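Local coordinates for protein putative NADPH:quinone oxidoreductase (Ralstonia eutropha, PDB 3IUP) that binds NADPH and probably uses it to reduce quinones, at residues A110-G123 with I133-P147. Residues are numbered along the deposited sequence; the frame is centred on the assembly and turned at random.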
loop_
_atom_site.group_PDB
_atom_site.type_symbol
_atom_site.label_atom_id
_atom_site.label_comp_id
_atom_site.label_asym_id
_atom_site.label_seq_id
_atom_site.Cartn_x
_atom_site.Cartn_y
_atom_site.Cartn_z
ATOM N N ALA A 110 40.247 17.416 -6.994
ATOM C CA ALA A 110 38.967 17.361 -6.330
ATOM C C ALA A 110 39.126 17.308 -4.804
ATOM O O ALA A 110 38.442 18.019 -4.070
ATOM C CB ALA A 110 38.146 16.110 -6.842
ATOM N N ALA A 111 40.040 16.469 -4.322
ATOM C CA ALA A 111 40.275 16.319 -2.873
ATOM C C ALA A 111 41.008 17.558 -2.309
ATOM O O ALA A 111 40.641 18.078 -1.267
ATOM C CB ALA A 111 41.082 15.037 -2.578
ATOM N N GLN A 112 42.030 18.024 -3.016
ATOM C CA GLN A 112 42.764 19.236 -2.610
ATOM C C GLN A 112 41.835 20.436 -2.452
ATOM O O GLN A 112 42.024 21.238 -1.553
ATOM C CB GLN A 112 43.870 19.554 -3.611
ATOM C CG GLN A 112 45.024 18.577 -3.546
ATOM C CD GLN A 112 45.830 18.731 -2.291
ATOM O OE1 GLN A 112 46.401 19.782 -2.057
ATOM N NE2 GLN A 112 45.855 17.698 -1.452
ATOM N N ALA A 113 40.805 20.534 -3.295
ATOM C CA ALA A 113 39.904 21.700 -3.238
ATOM C C ALA A 113 39.129 21.746 -1.938
ATOM O O ALA A 113 38.566 22.774 -1.571
ATOM C CB ALA A 113 38.940 21.734 -4.447
ATOM N N LEU A 114 39.066 20.627 -1.234
ATOM C CA LEU A 114 38.347 20.569 0.023
ATOM C C LEU A 114 39.224 20.827 1.226
ATOM O O LEU A 114 38.723 20.973 2.342
ATOM C CB LEU A 114 37.679 19.192 0.157
ATOM C CG LEU A 114 36.601 18.847 -0.889
ATOM C CD1 LEU A 114 36.049 17.483 -0.513
ATOM C CD2 LEU A 114 35.464 19.875 -0.997
HETATM N N MSE A 115 40.539 20.863 1.049
HETATM C CA MSE A 115 41.410 21.036 2.201
HETATM C C MSE A 115 40.989 22.240 3.046
HETATM O O MSE A 115 40.773 23.341 2.532
HETATM C CB MSE A 115 42.878 21.225 1.783
HETATM C CG MSE A 115 43.820 21.224 2.960
HETATM SE SE MSE A 115 43.843 19.597 4.005
HETATM C CE MSE A 115 45.358 20.137 5.125
ATOM N N GLY A 116 40.832 21.993 4.344
ATOM C CA GLY A 116 40.513 23.039 5.296
ATOM C C GLY A 116 39.081 23.492 5.317
ATOM O O GLY A 116 38.719 24.283 6.189
ATOM N N LYS A 117 38.248 22.952 4.430
ATOM C CA LYS A 117 36.850 23.321 4.374
ATOM C C LYS A 117 36.017 22.596 5.430
ATOM O O LYS A 117 36.338 21.499 5.871
ATOM C CB LYS A 117 36.296 23.043 2.990
ATOM C CG LYS A 117 37.052 23.793 1.868
ATOM C CD LYS A 117 36.227 24.824 1.228
ATOM C CE LYS A 117 36.944 25.452 0.036
ATOM N NZ LYS A 117 38.050 26.289 0.527
ATOM N N THR A 118 34.935 23.264 5.798
ATOM C CA THR A 118 33.881 22.682 6.599
ATOM C C THR A 118 32.896 22.046 5.649
ATOM O O THR A 118 32.320 22.719 4.763
ATOM C CB THR A 118 33.219 23.746 7.509
ATOM O OG1 THR A 118 34.225 24.253 8.380
ATOM C CG2 THR A 118 32.101 23.107 8.369
ATOM N N VAL A 119 32.712 20.741 5.850
ATOM C CA VAL A 119 31.895 19.895 4.998
ATOM C C VAL A 119 30.900 19.058 5.796
ATOM O O VAL A 119 31.092 18.819 6.974
ATOM C CB VAL A 119 32.784 18.938 4.143
ATOM C CG1 VAL A 119 33.759 19.769 3.256
ATOM C CG2 VAL A 119 33.515 17.884 4.985
ATOM N N ALA A 120 29.850 18.618 5.100
ATOM C CA ALA A 120 28.919 17.584 5.588
ATOM C C ALA A 120 29.028 16.383 4.669
ATOM O O ALA A 120 29.321 16.513 3.467
ATOM C CB ALA A 120 27.455 18.115 5.624
ATOM N N ALA A 121 28.780 15.208 5.210
ATOM C CA ALA A 121 28.747 13.964 4.397
ATOM C C ALA A 121 27.730 13.024 4.946
ATOM O O ALA A 121 27.506 13.022 6.162
ATOM C CB ALA A 121 30.112 13.297 4.386
ATOM N N ILE A 122 27.122 12.183 4.086
ATOM C CA ILE A 122 26.268 11.106 4.562
ATOM C C ILE A 122 27.001 9.780 4.331
ATOM O O ILE A 122 26.566 8.901 3.663
ATOM C CB ILE A 122 24.771 11.140 4.031
ATOM C CG1 ILE A 122 23.909 10.079 4.722
ATOM C CG2 ILE A 122 24.685 10.970 2.562
ATOM C CD1 ILE A 122 22.396 10.295 4.607
ATOM N N GLY A 123 28.126 9.653 4.968
ATOM C CA GLY A 123 29.063 8.574 4.658
ATOM C C GLY A 123 28.804 7.315 5.438
ATOM O O GLY A 123 29.394 6.279 5.140
ATOM N N ILE A 133 36.780 9.688 3.657
ATOM C CA ILE A 133 35.710 9.459 2.709
ATOM C C ILE A 133 36.006 10.092 1.379
ATOM O O ILE A 133 36.792 11.002 1.313
ATOM C CB ILE A 133 34.365 9.926 3.232
ATOM C CG1 ILE A 133 34.190 11.410 3.132
ATOM C CG2 ILE A 133 34.135 9.489 4.693
ATOM C CD1 ILE A 133 32.717 11.715 2.979
ATOM N N PRO A 134 35.361 9.600 0.317
ATOM C CA PRO A 134 35.599 10.213 -0.994
ATOM C C PRO A 134 35.203 11.665 -1.057
ATOM O O PRO A 134 34.144 12.068 -0.542
ATOM C CB PRO A 134 34.739 9.391 -1.941
ATOM C CG PRO A 134 34.611 8.071 -1.266
ATOM C CD PRO A 134 34.533 8.391 0.203
ATOM N N ALA A 135 36.084 12.438 -1.667
ATOM C CA ALA A 135 35.849 13.830 -1.987
ATOM C C ALA A 135 34.446 14.008 -2.567
ATOM O O ALA A 135 33.764 14.961 -2.212
ATOM C CB ALA A 135 36.896 14.326 -2.974
ATOM N N ASP A 136 34.017 13.081 -3.434
ATOM C CA ASP A 136 32.749 13.280 -4.121
ATOM C C ASP A 136 31.535 13.042 -3.226
ATOM O O ASP A 136 30.420 13.255 -3.673
ATOM C CB ASP A 136 32.666 12.521 -5.487
ATOM C CG ASP A 136 32.557 10.981 -5.359
ATOM O OD1 ASP A 136 32.397 10.411 -4.247
ATOM O OD2 ASP A 136 32.647 10.325 -6.426
ATOM N N GLN A 137 31.740 12.668 -1.958
ATOM C CA GLN A 137 30.632 12.528 -1.014
ATOM C C GLN A 137 30.515 13.673 -0.013
ATOM O O GLN A 137 29.736 13.604 0.937
ATOM C CB GLN A 137 30.721 11.201 -0.262
ATOM C CG GLN A 137 30.563 9.953 -1.157
ATOM C CD GLN A 137 30.661 8.646 -0.354
ATOM O OE1 GLN A 137 30.310 8.585 0.841
ATOM N NE2 GLN A 137 31.153 7.602 -1.001
ATOM N N CYS A 138 31.322 14.699 -0.191
ATOM C CA CYS A 138 31.351 15.835 0.698
ATOM C C CYS A 138 30.529 16.973 0.138
ATOM O O CYS A 138 30.647 17.290 -1.035
ATOM C CB CYS A 138 32.777 16.309 0.896
ATOM S SG CYS A 138 33.750 15.066 1.774
ATOM N N LEU A 139 29.688 17.563 0.975
ATOM C CA LEU A 139 28.950 18.773 0.638
ATOM C C LEU A 139 29.650 19.930 1.330
ATOM O O LEU A 139 29.692 19.981 2.561
ATOM C CB LEU A 139 27.516 18.661 1.158
ATOM C CG LEU A 139 26.478 19.716 0.804
ATOM C CD1 LEU A 139 26.370 19.875 -0.715
ATOM C CD2 LEU A 139 25.151 19.253 1.407
ATOM N N VAL A 140 30.180 20.872 0.554
ATOM C CA VAL A 140 30.837 22.059 1.124
ATOM C C VAL A 140 29.792 23.012 1.718
ATOM O O VAL A 140 28.811 23.386 1.045
ATOM C CB VAL A 140 31.728 22.804 0.074
ATOM C CG1 VAL A 140 32.363 24.032 0.700
ATOM C CG2 VAL A 140 32.817 21.874 -0.459
ATOM N N LEU A 141 29.969 23.366 2.986
ATOM C CA LEU A 141 28.987 24.161 3.693
ATOM C C LEU A 141 29.196 25.648 3.377
ATOM O O LEU A 141 30.304 26.070 3.086
ATOM C CB LEU A 141 29.058 23.906 5.204
ATOM C CG LEU A 141 28.525 22.524 5.652
ATOM C CD1 LEU A 141 28.684 22.388 7.148
ATOM C CD2 LEU A 141 27.047 22.290 5.181
ATOM N N PRO A 142 28.132 26.447 3.453
ATOM C CA PRO A 142 28.296 27.867 3.153
ATOM C C PRO A 142 29.096 28.639 4.201
ATOM O O PRO A 142 29.272 28.187 5.317
ATOM C CB PRO A 142 26.849 28.380 3.104
ATOM C CG PRO A 142 26.037 27.425 3.863
ATOM C CD PRO A 142 26.804 26.140 4.011
ATOM N N GLU A 143 29.568 29.824 3.822
ATOM C CA GLU A 143 30.359 30.672 4.703
ATOM C C GLU A 143 29.576 30.945 5.969
ATOM O O GLU A 143 28.364 31.176 5.931
ATOM C CB GLU A 143 30.726 32.008 4.020
ATOM C CG GLU A 143 32.103 32.503 4.454
ATOM C CD GLU A 143 33.229 31.722 3.781
ATOM O OE1 GLU A 143 33.261 31.726 2.529
ATOM O OE2 GLU A 143 34.083 31.110 4.483
ATOM N N GLY A 144 30.264 30.867 7.100
ATOM C CA GLY A 144 29.631 31.133 8.381
ATOM C C GLY A 144 28.814 29.973 8.925
ATOM O O GLY A 144 28.165 30.122 9.963
ATOM N N ALA A 145 28.841 28.809 8.260
ATOM C CA ALA A 145 28.194 27.612 8.809
ATOM C C ALA A 145 29.210 26.810 9.644
ATOM O O ALA A 145 30.264 26.472 9.159
ATOM C CB ALA A 145 27.636 26.757 7.694
ATOM N N THR A 146 28.905 26.561 10.913
ATOM C CA THR A 146 29.719 25.679 11.770
ATOM C C THR A 146 29.392 24.221 11.410
ATOM O O THR A 146 28.355 23.960 10.808
ATOM C CB THR A 146 29.353 25.883 13.238
ATOM O OG1 THR A 146 27.949 25.615 13.409
ATOM C CG2 THR A 146 29.660 27.318 13.694
ATOM N N PRO A 147 30.221 23.248 11.836
ATOM C CA PRO A 147 29.766 21.854 11.686
ATOM C C PRO A 147 28.365 21.600 12.271
ATOM O O PRO A 147 27.553 20.946 11.620
ATOM C CB PRO A 147 30.842 21.072 12.443
ATOM C CG PRO A 147 32.091 21.878 12.071
ATOM C CD PRO A 147 31.640 23.306 12.264
HETATM O O HOH W 1 27.551 12.269 1.439
HETATM O O HOH W 2 31.367 6.802 2.606
#
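Strand 118-121 pairs antiparallel with strand 138-140 in the mixed sheet, where strand 98-105 flanks strand 118-121 on its other edge; Leu-114, from the turns before the first strand, covers one face of the pair. Three backbone bonds hold the strands. Leu-139 N gives a nearly straight bond to Ala-120 O (2.7 Å), and Ala-120 N answers to Leu-139 O. Leu-141 N reaches Thr-118 O (3.0 Å). Beyond Ala-121 a water takes over, accepting from Ile-122 N and donating to Gln-137 O. The sheet belongs to the GroES-like domain of the alcohol dehydrogenase family. Leu-114 spans the Cys-138/Val-140 face with a forked end: CD1 rests on Cys-138 CB (3.8 Å), and CD2 presses against Val-140 CG2 (3.4 Å), closer than ordinary van der Waals contact. Ala-135 CB sits against Ala-111 CA (3.9 Å), joining the 3-10 turn to the helix, and Ile-133 CD1 abuts Ala-121 CB, again tightly (3.4 Å). Ala-120 and Leu-139 point to the opposite face, where both touch Phe-154. At the start of strand 118-121, Thr-118 CG2 meets Leu-141 CD1 (3.7 Å), just past the end of strand 138-140, and the ring of Pro-147, the threonine and proline side chains crossing at about a right angle.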